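Local atomic coordinates of afamin (Homo sapiens, PDB entry 6FAK), a protein that carries hydrophobic molecules in body fluids, binds vitamin E, and keeps lipidated Wnt proteins soluble and active. Residues S422-V427 with L522-D527; R413-A418 with F529-V534; L234-E239 with M264-S269. All coordinates share one frame; numbering follows the deposited sequence.

Contact 1 of 3, residues S422-V427 with L522-D527; sequences STEELV and LQRKTD
Val427 and Asp527 bring the two helical segments together, their CA atoms 6.1 Å apart, where the axes of 423-427 and 522-527 pass at 10.4 Å with their N-to-C directions 114° apart. Arg524 is gripped from two directions. Over the centre of one guanidinium face lies Val427 CG1, 3.6 Å from Arg524 CZ; at the rim, NH1 makes a salt bridge to Glu424 OE2 at 3.1 Å. That bond lies close to the guanidinium plane but reaches OE2 from above the carboxylate plane, and its N-H...O angle of 143° is bent. The arginine chain turns at chi3 (-97°), which lays the guanidinium across Val427. Further along, Val427 CG2 packs 3.7 Å from the carbonyl carbon C of Asp527, and its CG1 meets Asp527 CB. Without the guanidinium, as with an alanine here, Val427 CG1 would probably lose the flat group packed against it and Glu424 would rely on Arg528 for its basic partner. Ser428 takes an N-H of Arg524 NH2, while Asp527 is paired with Lys407. The contact thus joins the start of helix 423-440, N-capped by Ser422, to helix 521-536 in the third albumin domain, with helix 376-417 against both through Thr415 and Tyr408.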
ATOM      1  N   SER A 422      -1.200 -15.373  -9.671  1.00 23.41           N
ATOM      2  CA  SER A 422      -0.408 -15.213 -10.874  1.00 23.34           C
ATOM      3  C   SER A 422       1.092 -15.027 -10.503  1.00 23.21           C
ATOM      4  O   SER A 422       1.473 -14.476  -9.454  1.00 22.77           O
ATOM      5  CB  SER A 422      -0.864 -14.023 -11.705  1.00 23.62           C
ATOM      6  OG  SER A 422      -0.577 -12.816 -11.046  1.00 23.55           O
ATOM      7  N   THR A 423       1.925 -15.522 -11.407  1.00 23.18           N
ATOM      8  CA  THR A 423       3.325 -15.299 -11.306  1.00 23.47           C
ATOM      9  C   THR A 423       3.692 -13.830 -11.170  1.00 23.77           C
ATOM     10  O   THR A 423       4.571 -13.503 -10.349  1.00 23.55           O
ATOM     11  CB  THR A 423       4.057 -15.972 -12.502  1.00 23.40           C
ATOM     12  OG1 THR A 423       3.889 -17.377 -12.335  1.00 23.31           O
ATOM     13  CG2 THR A 423       5.506 -15.621 -12.511  1.00 23.34           C
ATOM     14  N   GLU A 424       3.028 -12.952 -11.923  1.00 24.60           N
ATOM     15  CA  GLU A 424       3.345 -11.511 -11.829  1.00 25.81           C
ATOM     16  C   GLU A 424       3.082 -10.990 -10.425  1.00 24.97           C
ATOM     17  O   GLU A 424       3.877 -10.222  -9.881  1.00 24.62           O
ATOM     18  CB  GLU A 424       2.541 -10.638 -12.826  1.00 28.38           C
ATOM     19  CG  GLU A 424       3.026 -10.695 -14.265  1.00 32.38           C
ATOM     20  CD  GLU A 424       4.514 -10.423 -14.377  1.00 37.15           C
ATOM     21  OE1 GLU A 424       5.258 -11.373 -14.683  1.00 44.51           O
ATOM     22  OE2 GLU A 424       4.946  -9.297 -14.069  1.00 40.93           O
ATOM     23  N   GLU A 425       1.993 -11.447  -9.817  1.00 24.71           N
ATOM     24  CA  GLU A 425       1.656 -11.019  -8.460  1.00 24.66           C
ATOM     25  C   GLU A 425       2.676 -11.535  -7.431  1.00 23.81           C
ATOM     26  O   GLU A 425       3.072 -10.788  -6.539  1.00 23.52           O
ATOM     27  CB  GLU A 425       0.223 -11.457  -8.059  1.00 25.82           C
ATOM     28  CG  GLU A 425      -0.096 -11.054  -6.621  1.00 26.72           C
ATOM     29  CD  GLU A 425      -1.572 -10.981  -6.282  1.00 28.47           C
ATOM     30  OE1 GLU A 425      -2.447 -11.509  -7.027  1.00 28.52           O
ATOM     31  OE2 GLU A 425      -1.832 -10.374  -5.219  1.00 29.85           O
ATOM     32  N   LEU A 426       3.067 -12.800  -7.548  1.00 23.22           N
ATOM     33  CA  LEU A 426       3.967 -13.430  -6.609  1.00 23.03           C
ATOM     34  C   LEU A 426       5.319 -12.728  -6.671  1.00 23.34           C
ATOM     35  O   LEU A 426       5.925 -12.505  -5.662  1.00 23.17           O
ATOM     36  CB  LEU A 426       4.108 -14.968  -6.870  1.00 22.69           C
ATOM     37  CG  LEU A 426       2.882 -15.774  -6.414  1.00 22.60           C
ATOM     38  CD1 LEU A 426       2.716 -17.126  -7.128  1.00 22.51           C
ATOM     39  CD2 LEU A 426       2.896 -15.927  -4.890  1.00 22.59           C
ATOM     40  N   VAL A 427       5.757 -12.415  -7.876  1.00 23.97           N
ATOM     41  CA  VAL A 427       6.964 -11.655  -8.094  1.00 24.73           C
ATOM     42  C   VAL A 427       6.904 -10.279  -7.423  1.00 25.39           C
ATOM     43  O   VAL A 427       7.820  -9.934  -6.699  1.00 25.82           O
ATOM     44  CB  VAL A 427       7.290 -11.555  -9.608  1.00 25.31           C
ATOM     45  CG1 VAL A 427       8.399 -10.498  -9.863  1.00 26.14           C
ATOM     46  CG2 VAL A 427       7.784 -12.901 -10.109  1.00 25.02           C
ATOM     47  N   LEU A 522      15.476  -7.511 -16.201  1.00 64.50           N
ATOM     48  CA  LEU A 522      16.235  -8.765 -16.110  1.00 70.09           C
ATOM     49  C   LEU A 522      16.096  -9.412 -14.734  1.00 61.34           C
ATOM     50  O   LEU A 522      16.116 -10.644 -14.611  1.00 60.41           O
ATOM     51  CB  LEU A 522      17.716  -8.538 -16.415  1.00 77.05           C
ATOM     52  CG  LEU A 522      18.577  -9.738 -16.845  1.00 77.99           C
ATOM     53  CD1 LEU A 522      19.790  -9.192 -17.594  1.00 82.95           C
ATOM     54  CD2 LEU A 522      19.017 -10.643 -15.694  1.00 75.96           C
ATOM     55  N   GLN A 523      16.005  -8.585 -13.698  1.00 55.07           N
ATOM     56  CA  GLN A 523      15.691  -9.089 -12.380  1.00 52.53           C
ATOM     57  C   GLN A 523      14.295  -9.764 -12.402  1.00 48.71           C
ATOM     58  O   GLN A 523      14.132 -10.848 -11.857  1.00 43.27           O
ATOM     59  CB  GLN A 523      15.736  -7.969 -11.326  1.00 56.08           C
ATOM     60  CG  GLN A 523      15.578  -8.460  -9.887  1.00 63.19           C
ATOM     61  CD  GLN A 523      16.658  -9.469  -9.509  1.00 69.05           C
ATOM     62  OE1 GLN A 523      17.834  -9.109  -9.424  1.00 72.03           O
ATOM     63  NE2 GLN A 523      16.270 -10.752  -9.330  1.00 58.13           N
ATOM     64  N   ARG A 524      13.317  -9.101 -13.021  1.00 47.35           N
ATOM     65  CA  ARG A 524      11.942  -9.578 -13.045  1.00 48.51           C
ATOM     66  C   ARG A 524      11.808 -10.913 -13.807  1.00 42.97           C
ATOM     67  O   ARG A 524      11.078 -11.797 -13.374  1.00 39.38           O
ATOM     68  CB  ARG A 524      10.963  -8.507 -13.574  1.00 51.88           C
ATOM     69  CG  ARG A 524       9.499  -8.832 -13.264  1.00 60.86           C
ATOM     70  CD  ARG A 524       8.555  -7.626 -13.267  1.00 66.21           C
ATOM     71  NE  ARG A 524       8.331  -7.102 -11.920  1.00 69.66           N
ATOM     72  CZ  ARG A 524       7.269  -7.326 -11.124  1.00 65.54           C
ATOM     73  NH1 ARG A 524       6.239  -8.105 -11.523  1.00 60.78           N
ATOM     74  NH2 ARG A 524       7.234  -6.782  -9.913  1.00 66.84           N
ATOM     75  N   LYS A 525      12.552 -11.063 -14.888  1.00 40.89           N
ATOM     76  CA  LYS A 525      12.626 -12.318 -15.654  1.00 39.33           C
ATOM     77  C   LYS A 525      13.157 -13.499 -14.870  1.00 36.50           C
ATOM     78  O   LYS A 525      12.625 -14.621 -14.959  1.00 35.19           O
ATOM     79  CB  LYS A 525      13.488 -12.119 -16.908  1.00 44.04           C
ATOM     80  CG  LYS A 525      14.268 -13.341 -17.439  1.00 54.13           C
ATOM     81  CD  LYS A 525      13.381 -14.411 -18.106  1.00 65.23           C
ATOM     82  CE  LYS A 525      13.961 -15.836 -18.029  1.00 62.86           C
ATOM     83  NZ  LYS A 525      13.121 -16.863 -18.727  1.00 57.04           N
ATOM     84  N   THR A 526      14.249 -13.277 -14.155  1.00 34.79           N
ATOM     85  CA  THR A 526      14.779 -14.279 -13.226  1.00 33.19           C
ATOM     86  C   THR A 526      13.743 -14.673 -12.144  1.00 30.32           C
ATOM     87  O   THR A 526      13.573 -15.862 -11.836  1.00 28.40           O
ATOM     88  CB  THR A 526      16.044 -13.739 -12.568  1.00 37.07           C
ATOM     89  OG1 THR A 526      17.013 -13.533 -13.601  1.00 41.57           O
ATOM     90  CG2 THR A 526      16.616 -14.710 -11.489  1.00 35.74           C
ATOM     91  N   ASP A 527      13.061 -13.653 -11.614  1.00 30.55           N
ATOM     92  CA  ASP A 527      12.076 -13.832 -10.562  1.00 29.81           C
ATOM     93  C   ASP A 527      10.889 -14.662 -11.072  1.00 27.59           C
ATOM     94  O   ASP A 527      10.409 -15.560 -10.373  1.00 26.43           O
ATOM     95  CB  ASP A 527      11.635 -12.485  -9.996  1.00 30.33           C
ATOM     96  CG  ASP A 527      12.719 -11.793  -9.182  1.00 33.58           C
ATOM     97  OD1 ASP A 527      13.829 -12.323  -8.948  1.00 34.07           O
ATOM     98  OD2 ASP A 527      12.470 -10.666  -8.729  1.00 37.37           O
TER

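Contact 2 of 3, residues R413-A418 with F529-V534; sequences RLTKIA and FLVNLV
Thr415 faces Val531 and Val534, one helical turn apart on the segment 529-534, and these packing contacts carry the junction. The apolar part comes from the methyl branch: Thr415 CG2 lies 3.7 Å from Val534 CG1, and the same valine methyl is 3.8 Å from Thr415 CB. Val534 CG1 also reaches Lys416, approaching its CG at 4.2 Å, so the aliphatic base of the lysine flanks the threonine on this methyl. The hydroxyl branch meets carbon as well. Thr415 OG1 sits 3.5 Å from Val531 CG1 and 3.6 Å from Val531 CG2, facing both branches of that side chain. With OG1 beside the backbone N (chi1 -55°), the hydroxyl can turn back along its own helix and hydrogen-bond to Leu411 O, which accounts for a polar atom set in a buried apolar surface.

The backbones run broadly in the same direction: the axes of 413-417 and 529-534 are inclined by 37° and come within 9.4 Å, with Thr415 and Val531 nearest in register at 6.3 Å between CA atoms. This is helix-on-helix packing inside the all-helical third albumin domain, joining the C-terminal end of helix 376-417 to helix 521-536.

The charged side chains of 413-418 find their acidic partner outside the two segments. Lys416 NZ forms a salt bridge with Asp542, which also pairs with Arg413, and hydrogen-bonds to Leu540 O. Helix 542-560 adds further apolar cover, its Leu545 touching both Lys416 and Val534, while Leu426 of helix 423-440 packs against Thr415 and Val531.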
ATOM      1  N   ARG A 413       8.849 -19.625  -0.840  1.00 27.26           N
ATOM      2  CA  ARG A 413       7.887 -19.766   0.269  1.00 28.65           C
ATOM      3  C   ARG A 413       6.516 -19.251  -0.115  1.00 26.21           C
ATOM      4  O   ARG A 413       5.538 -19.950   0.107  1.00 25.41           O
ATOM      5  CB  ARG A 413       8.376 -19.051   1.536  1.00 33.18           C
ATOM      6  CG  ARG A 413       9.299 -19.943   2.377  1.00 39.87           C
ATOM      7  CD  ARG A 413       8.512 -20.960   3.250  1.00 43.77           C
ATOM      8  NE  ARG A 413       8.413 -22.287   2.617  1.00 50.33           N
ATOM      9  CZ  ARG A 413       7.426 -23.172   2.789  1.00 47.11           C
ATOM     10  NH1 ARG A 413       6.408 -22.910   3.616  1.00 48.40           N
ATOM     11  NH2 ARG A 413       7.458 -24.320   2.149  1.00 50.74           N
ATOM     12  N   LEU A 414       6.458 -18.053  -0.686  1.00 25.29           N
ATOM     13  CA  LEU A 414       5.210 -17.461  -1.074  1.00 25.27           C
ATOM     14  C   LEU A 414       4.481 -18.319  -2.125  1.00 24.37           C
ATOM     15  O   LEU A 414       3.256 -18.464  -2.083  1.00 23.94           O
ATOM     16  CB  LEU A 414       5.386 -16.038  -1.619  1.00 26.39           C
ATOM     17  CG  LEU A 414       5.639 -14.868  -0.656  1.00 28.36           C
ATOM     18  CD1 LEU A 414       6.242 -13.673  -1.439  1.00 29.36           C
ATOM     19  CD2 LEU A 414       4.317 -14.461  -0.026  1.00 29.94           C
ATOM     20  N   THR A 415       5.230 -18.795  -3.120  1.00 24.03           N
ATOM     21  CA  THR A 415       4.645 -19.621  -4.198  1.00 23.83           C
ATOM     22  C   THR A 415       4.118 -20.963  -3.643  1.00 24.25           C
ATOM     23  O   THR A 415       3.051 -21.408  -4.028  1.00 24.17           O
ATOM     24  CB  THR A 415       5.634 -19.808  -5.364  1.00 23.52           C
ATOM     25  OG1 THR A 415       6.062 -18.519  -5.839  1.00 23.24           O
ATOM     26  CG2 THR A 415       5.002 -20.498  -6.488  1.00 23.47           C
ATOM     27  N   LYS A 416       4.840 -21.577  -2.718  1.00 24.88           N
ATOM     28  CA  LYS A 416       4.342 -22.776  -2.028  1.00 25.86           C
ATOM     29  C   LYS A 416       2.995 -22.586  -1.309  1.00 25.19           C
ATOM     30  O   LYS A 416       2.095 -23.487  -1.332  1.00 24.81           O
ATOM     31  CB  LYS A 416       5.372 -23.286  -0.999  1.00 27.79           C
ATOM     32  CG  LYS A 416       6.611 -23.917  -1.583  1.00 30.70           C
ATOM     33  CD  LYS A 416       6.356 -25.301  -2.136  1.00 33.57           C
ATOM     34  CE  LYS A 416       7.654 -26.068  -2.429  1.00 35.91           C
ATOM     35  NZ  LYS A 416       8.414 -26.630  -1.266  1.00 37.62           N
ATOM     36  N   ILE A 417       2.876 -21.472  -0.608  1.00 25.04           N
ATOM     37  CA  ILE A 417       1.751 -21.221   0.226  1.00 25.22           C
ATOM     38  C   ILE A 417       0.547 -20.673  -0.550  1.00 24.28           C
ATOM     39  O   ILE A 417      -0.576 -20.877  -0.124  1.00 24.32           O
ATOM     40  CB  ILE A 417       2.053 -20.330   1.495  1.00 26.60           C
ATOM     41  CG1 ILE A 417       2.325 -18.910   1.124  1.00 28.01           C
ATOM     42  CG2 ILE A 417       3.179 -20.904   2.372  1.00 27.06           C
ATOM     43  CD1 ILE A 417       2.335 -17.992   2.313  1.00 30.69           C
ATOM     44  N   ALA A 418       0.799 -19.940  -1.630  1.00 23.59           N
ATOM     45  CA  ALA A 418      -0.242 -19.250  -2.441  1.00 23.22           C
ATOM     46  C   ALA A 418      -0.023 -19.458  -3.943  1.00 22.84           C
ATOM     47  O   ALA A 418       0.092 -18.491  -4.685  1.00 22.70           O
ATOM     48  CB  ALA A 418      -0.298 -17.751  -2.097  1.00 23.12           C
ATOM     49  N   PHE A 529      10.945 -16.776 -13.605  1.00 26.28           N
ATOM     50  CA  PHE A 529      11.465 -18.150 -13.788  1.00 26.40           C
ATOM     51  C   PHE A 529      11.356 -18.985 -12.513  1.00 25.15           C
ATOM     52  O   PHE A 529      10.841 -20.132 -12.528  1.00 24.58           O
ATOM     53  CB  PHE A 529      12.917 -18.104 -14.350  1.00 27.90           C
ATOM     54  CG  PHE A 529      13.574 -19.443 -14.433  1.00 29.00           C
ATOM     55  CD1 PHE A 529      14.276 -19.963 -13.343  1.00 29.71           C
ATOM     56  CD2 PHE A 529      13.506 -20.177 -15.593  1.00 30.33           C
ATOM     57  CE1 PHE A 529      14.859 -21.221 -13.390  1.00 30.03           C
ATOM     58  CE2 PHE A 529      14.075 -21.460 -15.653  1.00 31.50           C
ATOM     59  CZ  PHE A 529      14.759 -21.980 -14.531  1.00 30.86           C
ATOM     60  N   LEU A 530      11.835 -18.411 -11.408  1.00 24.59           N
ATOM     61  CA  LEU A 530      11.818 -19.118 -10.128  1.00 24.19           C
ATOM     62  C   LEU A 530      10.403 -19.468  -9.668  1.00 23.66           C
ATOM     63  O   LEU A 530      10.157 -20.603  -9.237  1.00 23.75           O
ATOM     64  CB  LEU A 530      12.541 -18.357  -9.059  1.00 24.26           C
ATOM     65  CG  LEU A 530      12.566 -19.033  -7.692  1.00 24.44           C
ATOM     66  CD1 LEU A 530      13.118 -20.449  -7.635  1.00 24.80           C
ATOM     67  CD2 LEU A 530      13.396 -18.169  -6.774  1.00 24.74           C
ATOM     68  N   VAL A 531       9.487 -18.500  -9.795  1.00 23.23           N
ATOM     69  CA  VAL A 531       8.128 -18.707  -9.418  1.00 22.84           C
ATOM     70  C   VAL A 531       7.495 -19.808 -10.269  1.00 22.95           C
ATOM     71  O   VAL A 531       6.882 -20.733  -9.711  1.00 22.94           O
ATOM     72  CB  VAL A 531       7.314 -17.396  -9.402  1.00 22.71           C
ATOM     73  CG1 VAL A 531       5.814 -17.634  -9.260  1.00 22.65           C
ATOM     74  CG2 VAL A 531       7.803 -16.525  -8.262  1.00 22.64           C
ATOM     75  N   ASN A 532       7.623 -19.705 -11.577  1.00 23.10           N
ATOM     76  CA  ASN A 532       7.106 -20.760 -12.485  1.00 23.34           C
ATOM     77  C   ASN A 532       7.705 -22.146 -12.191  1.00 23.53           C
ATOM     78  O   ASN A 532       7.002 -23.163 -12.180  1.00 23.38           O
ATOM     79  CB  ASN A 532       7.268 -20.364 -13.962  1.00 23.44           C
ATOM     80  CG  ASN A 532       6.392 -19.187 -14.344  1.00 23.47           C
ATOM     81  OD1 ASN A 532       5.251 -19.084 -13.868  1.00 23.45           O
ATOM     82  ND2 ASN A 532       6.887 -18.318 -15.211  1.00 23.47           N
ATOM     83  N   LEU A 533       8.993 -22.178 -11.878  1.00 23.93           N
ATOM     84  CA  LEU A 533       9.653 -23.419 -11.488  1.00 24.16           C
ATOM     85  C   LEU A 533       9.047 -24.063 -10.234  1.00 24.13           C
ATOM     86  O   LEU A 533       8.841 -25.327 -10.195  1.00 24.07           O
ATOM     87  CB  LEU A 533      11.148 -23.183 -11.275  1.00 24.56           C
ATOM     88  CG  LEU A 533      11.981 -24.434 -11.080  1.00 25.09           C
ATOM     89  CD1 LEU A 533      12.003 -25.300 -12.339  1.00 25.40           C
ATOM     90  CD2 LEU A 533      13.382 -23.999 -10.657  1.00 25.40           C
ATOM     91  N   VAL A 534       8.750 -23.214  -9.240  1.00 24.01           N
ATOM     92  CA  VAL A 534       8.184 -23.653  -7.981  1.00 24.10           C
ATOM     93  C   VAL A 534       6.765 -24.179  -8.223  1.00 24.08           C
ATOM     94  O   VAL A 534       6.395 -25.178  -7.625  1.00 24.22           O
ATOM     95  CB  VAL A 534       8.191 -22.585  -6.857  1.00 24.10           C
ATOM     96  CG1 VAL A 534       7.531 -23.109  -5.625  1.00 24.19           C
ATOM     97  CG2 VAL A 534       9.619 -22.223  -6.444  1.00 24.38           C
TER

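Contact 3 of 3, residues L234-E239 with M264-S269; sequences LISLVE and MNHICS
The His266 imidazole is met on a face by Leu237 and at its edge by Ser236. Leu237 CD1 stands 4.2 Å from the centroid of the His266 ring and 19° off the ring normal, which makes it a CH-pi contact over the face; the methyl is displaced toward the rim, with His266 CG at 4.0 Å. Ser236 approaches near the ring plane, its OG lying 3.3 Å from His266 CE1. The histidine reaches across because its CG is anti to the backbone N (chi1 -168°), carrying the ring out toward the helix 231-250. Leu237 has a second partner in Ile267: the methyl CD1 that covers the ring is also 3.7 Å from Ile267 CG1, and its other methyl, CD2, is 4.0 Å from the same Ile267 CG1.

The two helical segments run nearly antiparallel, with 163° between directions and 10.4 Å between axes, and Leu237 and His266 are nearest in register at 7.0 Å between CA atoms. They join helices 231-250 and 253-268 within the binding region for hydrophobic ligands of the second albumin domain, where Cys268 is disulfide-linked to Cys282.

Both ring nitrogens are engaged by acids on the leucine's own helix, ND1 with Asp240 and NE2 with Glu233. Two carboxylates on one imidazole would probably favour its protonated form, and they fix the ring's rotation so that one face stays toward Leu237.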
ATOM      1  N   LEU A 234      -6.315  14.367  20.661  1.00 29.25           N
ATOM      2  CA  LEU A 234      -6.031  13.163  19.859  1.00 29.53           C
ATOM      3  C   LEU A 234      -7.316  12.467  19.366  1.00 28.54           C
ATOM      4  O   LEU A 234      -7.462  12.134  18.164  1.00 27.21           O
ATOM      5  CB  LEU A 234      -5.157  12.220  20.681  1.00 31.18           C
ATOM      6  CG  LEU A 234      -4.584  10.893  20.164  1.00 32.69           C
ATOM      7  CD1 LEU A 234      -5.567   9.792  20.213  1.00 34.17           C
ATOM      8  CD2 LEU A 234      -4.064  11.052  18.766  1.00 34.10           C
ATOM      9  N   ILE A 235      -8.268  12.258  20.266  1.00 28.45           N
ATOM     10  CA  ILE A 235      -9.535  11.635  19.864  1.00 29.22           C
ATOM     11  C   ILE A 235     -10.245  12.490  18.835  1.00 30.27           C
ATOM     12  O   ILE A 235     -10.708  11.980  17.833  1.00 30.30           O
ATOM     13  CB  ILE A 235     -10.463  11.271  21.048  1.00 29.53           C
ATOM     14  CG1 ILE A 235      -9.822  10.171  21.882  1.00 29.24           C
ATOM     15  CG2 ILE A 235     -11.859  10.878  20.583  1.00 29.65           C
ATOM     16  CD1 ILE A 235      -9.450   8.903  21.166  1.00 29.81           C
ATOM     17  N   SER A 236     -10.230  13.790  19.018  1.00 30.34           N
ATOM     18  CA  SER A 236     -10.817  14.694  18.055  1.00 30.97           C
ATOM     19  C   SER A 236     -10.152  14.605  16.659  1.00 30.89           C
ATOM     20  O   SER A 236     -10.847  14.564  15.618  1.00 30.56           O
ATOM     21  CB  SER A 236     -10.766  16.130  18.606  1.00 32.29           C
ATOM     22  OG  SER A 236     -11.457  16.975  17.731  1.00 34.22           O
ATOM     23  N   LEU A 237      -8.827  14.504  16.659  1.00 30.00           N
ATOM     24  CA  LEU A 237      -8.047  14.386  15.433  1.00 30.57           C
ATOM     25  C   LEU A 237      -8.314  13.038  14.754  1.00 29.55           C
ATOM     26  O   LEU A 237      -8.453  12.975  13.537  1.00 28.81           O
ATOM     27  CB  LEU A 237      -6.565  14.566  15.730  1.00 31.01           C
ATOM     28  CG  LEU A 237      -5.549  14.561  14.608  1.00 32.73           C
ATOM     29  CD1 LEU A 237      -5.897  15.628  13.564  1.00 34.23           C
ATOM     30  CD2 LEU A 237      -4.148  14.747  15.157  1.00 33.02           C
ATOM     31  N   VAL A 238      -8.378  11.981  15.553  1.00 28.96           N
ATOM     32  CA  VAL A 238      -8.685  10.655  15.074  1.00 29.13           C
ATOM     33  C   VAL A 238     -10.036  10.615  14.358  1.00 29.56           C
ATOM     34  O   VAL A 238     -10.141   9.932  13.324  1.00 28.63           O
ATOM     35  CB  VAL A 238      -8.626   9.602  16.175  1.00 29.26           C
ATOM     36  CG1 VAL A 238      -9.318   8.287  15.766  1.00 29.50           C
ATOM     37  CG2 VAL A 238      -7.185   9.360  16.571  1.00 29.62           C
ATOM     38  N   GLU A 239     -11.041  11.322  14.880  1.00 30.29           N
ATOM     39  CA  GLU A 239     -12.335  11.458  14.189  1.00 31.95           C
ATOM     40  C   GLU A 239     -12.223  12.079  12.794  1.00 31.23           C
ATOM     41  O   GLU A 239     -12.825  11.551  11.840  1.00 30.01           O
ATOM     42  CB  GLU A 239     -13.356  12.253  15.033  1.00 35.95           C
ATOM     43  CG  GLU A 239     -13.822  11.495  16.254  1.00 39.85           C
ATOM     44  CD  GLU A 239     -15.107  10.735  16.004  1.00 44.01           C
ATOM     45  OE1 GLU A 239     -15.331  10.237  14.870  1.00 44.50           O
ATOM     46  OE2 GLU A 239     -15.925  10.652  16.942  1.00 49.70           O
ATOM     47  N   MET A 264      -5.187  18.570   8.135  1.00 37.85           N
ATOM     48  CA  MET A 264      -3.954  19.365   8.188  1.00 39.75           C
ATOM     49  C   MET A 264      -4.185  20.690   8.907  1.00 40.02           C
ATOM     50  O   MET A 264      -3.373  21.092   9.768  1.00 39.86           O
ATOM     51  CB  MET A 264      -3.390  19.568   6.773  1.00 42.32           C
ATOM     52  CG  MET A 264      -3.071  18.265   6.069  1.00 42.02           C
ATOM     53  SD  MET A 264      -2.134  17.140   7.120  1.00 43.61           S
ATOM     54  CE  MET A 264      -2.085  15.664   6.114  1.00 47.61           C
ATOM     55  N   ASN A 265      -5.319  21.309   8.616  1.00 39.50           N
ATOM     56  CA  ASN A 265      -5.763  22.490   9.341  1.00 43.39           C
ATOM     57  C   ASN A 265      -5.988  22.230  10.832  1.00 46.90           C
ATOM     58  O   ASN A 265      -5.565  23.050  11.651  1.00 48.07           O
ATOM     59  CB  ASN A 265      -7.000  23.118   8.683  1.00 42.96           C
ATOM     60  CG  ASN A 265      -6.687  23.692   7.272  1.00 49.30           C
ATOM     61  OD1 ASN A 265      -5.513  23.761   6.837  1.00 52.10           O
ATOM     62  ND2 ASN A 265      -7.741  24.085   6.548  1.00 50.06           N
ATOM     63  N   HIS A 266      -6.650  21.129  11.187  1.00 43.47           N
ATOM     64  CA  HIS A 266      -6.768  20.698  12.610  1.00 43.21           C
ATOM     65  C   HIS A 266      -5.376  20.571  13.293  1.00 44.03           C
ATOM     66  O   HIS A 266      -5.130  21.154  14.342  1.00 49.10           O
ATOM     67  CB  HIS A 266      -7.528  19.378  12.699  1.00 43.22           C
ATOM     68  CG  HIS A 266      -7.952  18.983  14.073  1.00 42.13           C
ATOM     69  ND1 HIS A 266      -9.082  18.235  14.293  1.00 45.93           N
ATOM     70  CD2 HIS A 266      -7.422  19.226  15.297  1.00 45.04           C
ATOM     71  CE1 HIS A 266      -9.239  18.038  15.586  1.00 44.55           C
ATOM     72  NE2 HIS A 266      -8.241  18.626  16.217  1.00 44.62           N
ATOM     73  N   ILE A 267      -4.473  19.843  12.677  1.00 41.17           N
ATOM     74  CA  ILE A 267      -3.108  19.703  13.160  1.00 42.86           C
ATOM     75  C   ILE A 267      -2.437  21.093  13.302  1.00 52.95           C
ATOM     76  O   ILE A 267      -2.063  21.488  14.408  1.00 54.34           O
ATOM     77  CB  ILE A 267      -2.304  18.786  12.232  1.00 39.77           C
ATOM     78  CG1 ILE A 267      -2.818  17.332  12.383  1.00 40.02           C
ATOM     79  CG2 ILE A 267      -0.792  18.815  12.505  1.00 39.07           C
ATOM     80  CD1 ILE A 267      -2.245  16.352  11.392  1.00 36.41           C
ATOM     81  N   CYS A 268      -2.341  21.828  12.199  1.00 54.49           N
ATOM     82  CA  CYS A 268      -1.710  23.167  12.176  1.00 62.29           C
ATOM     83  C   CYS A 268      -2.321  24.210  13.092  1.00 64.40           C
ATOM     84  O   CYS A 268      -1.581  24.918  13.768  1.00 80.42           O
ATOM     85  CB  CYS A 268      -1.672  23.722  10.755  1.00 57.00           C
ATOM     86  SG  CYS A 268      -0.422  22.896   9.804  1.00 63.61           S
ATOM     87  N   SER A 269      -3.647  24.283  13.162  1.00 61.82           N
ATOM     88  CA  SER A 269      -4.296  25.271  14.022  1.00 64.88           C
ATOM     89  C   SER A 269      -4.154  24.985  15.527  1.00 71.98           C
ATOM     90  O   SER A 269      -4.691  25.745  16.354  1.00 73.83           O
ATOM     91  CB  SER A 269      -5.766  25.508  13.630  1.00 64.64           C
ATOM     92  OG  SER A 269      -6.663  24.766  14.427  1.00 63.87           O
TER

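How the contacts relate
From the N terminus, contact 3 comes first: 234-239 meets 264-269 after a short, almost wholly helical connection, closing a local loop in the second albumin domain. The chain then enters the third domain, where contact 2 opens at 413-418 and contact 1 at 422-427; contact 1 closes first, at 522-527, and contact 2 follows at 529-534, so the shorter loop lies within the longer. Consecutive helices 376-417 and 423-440 are thereby both tied to helix 521-536. Contacts 1 and 2 touch, Leu426 CD1 packing 3.8 Å from Val531 CG1. Contact 3 lies across the chain's centre, about 42 Å from contact 1 and 45 Å from contact 2, centre to centre.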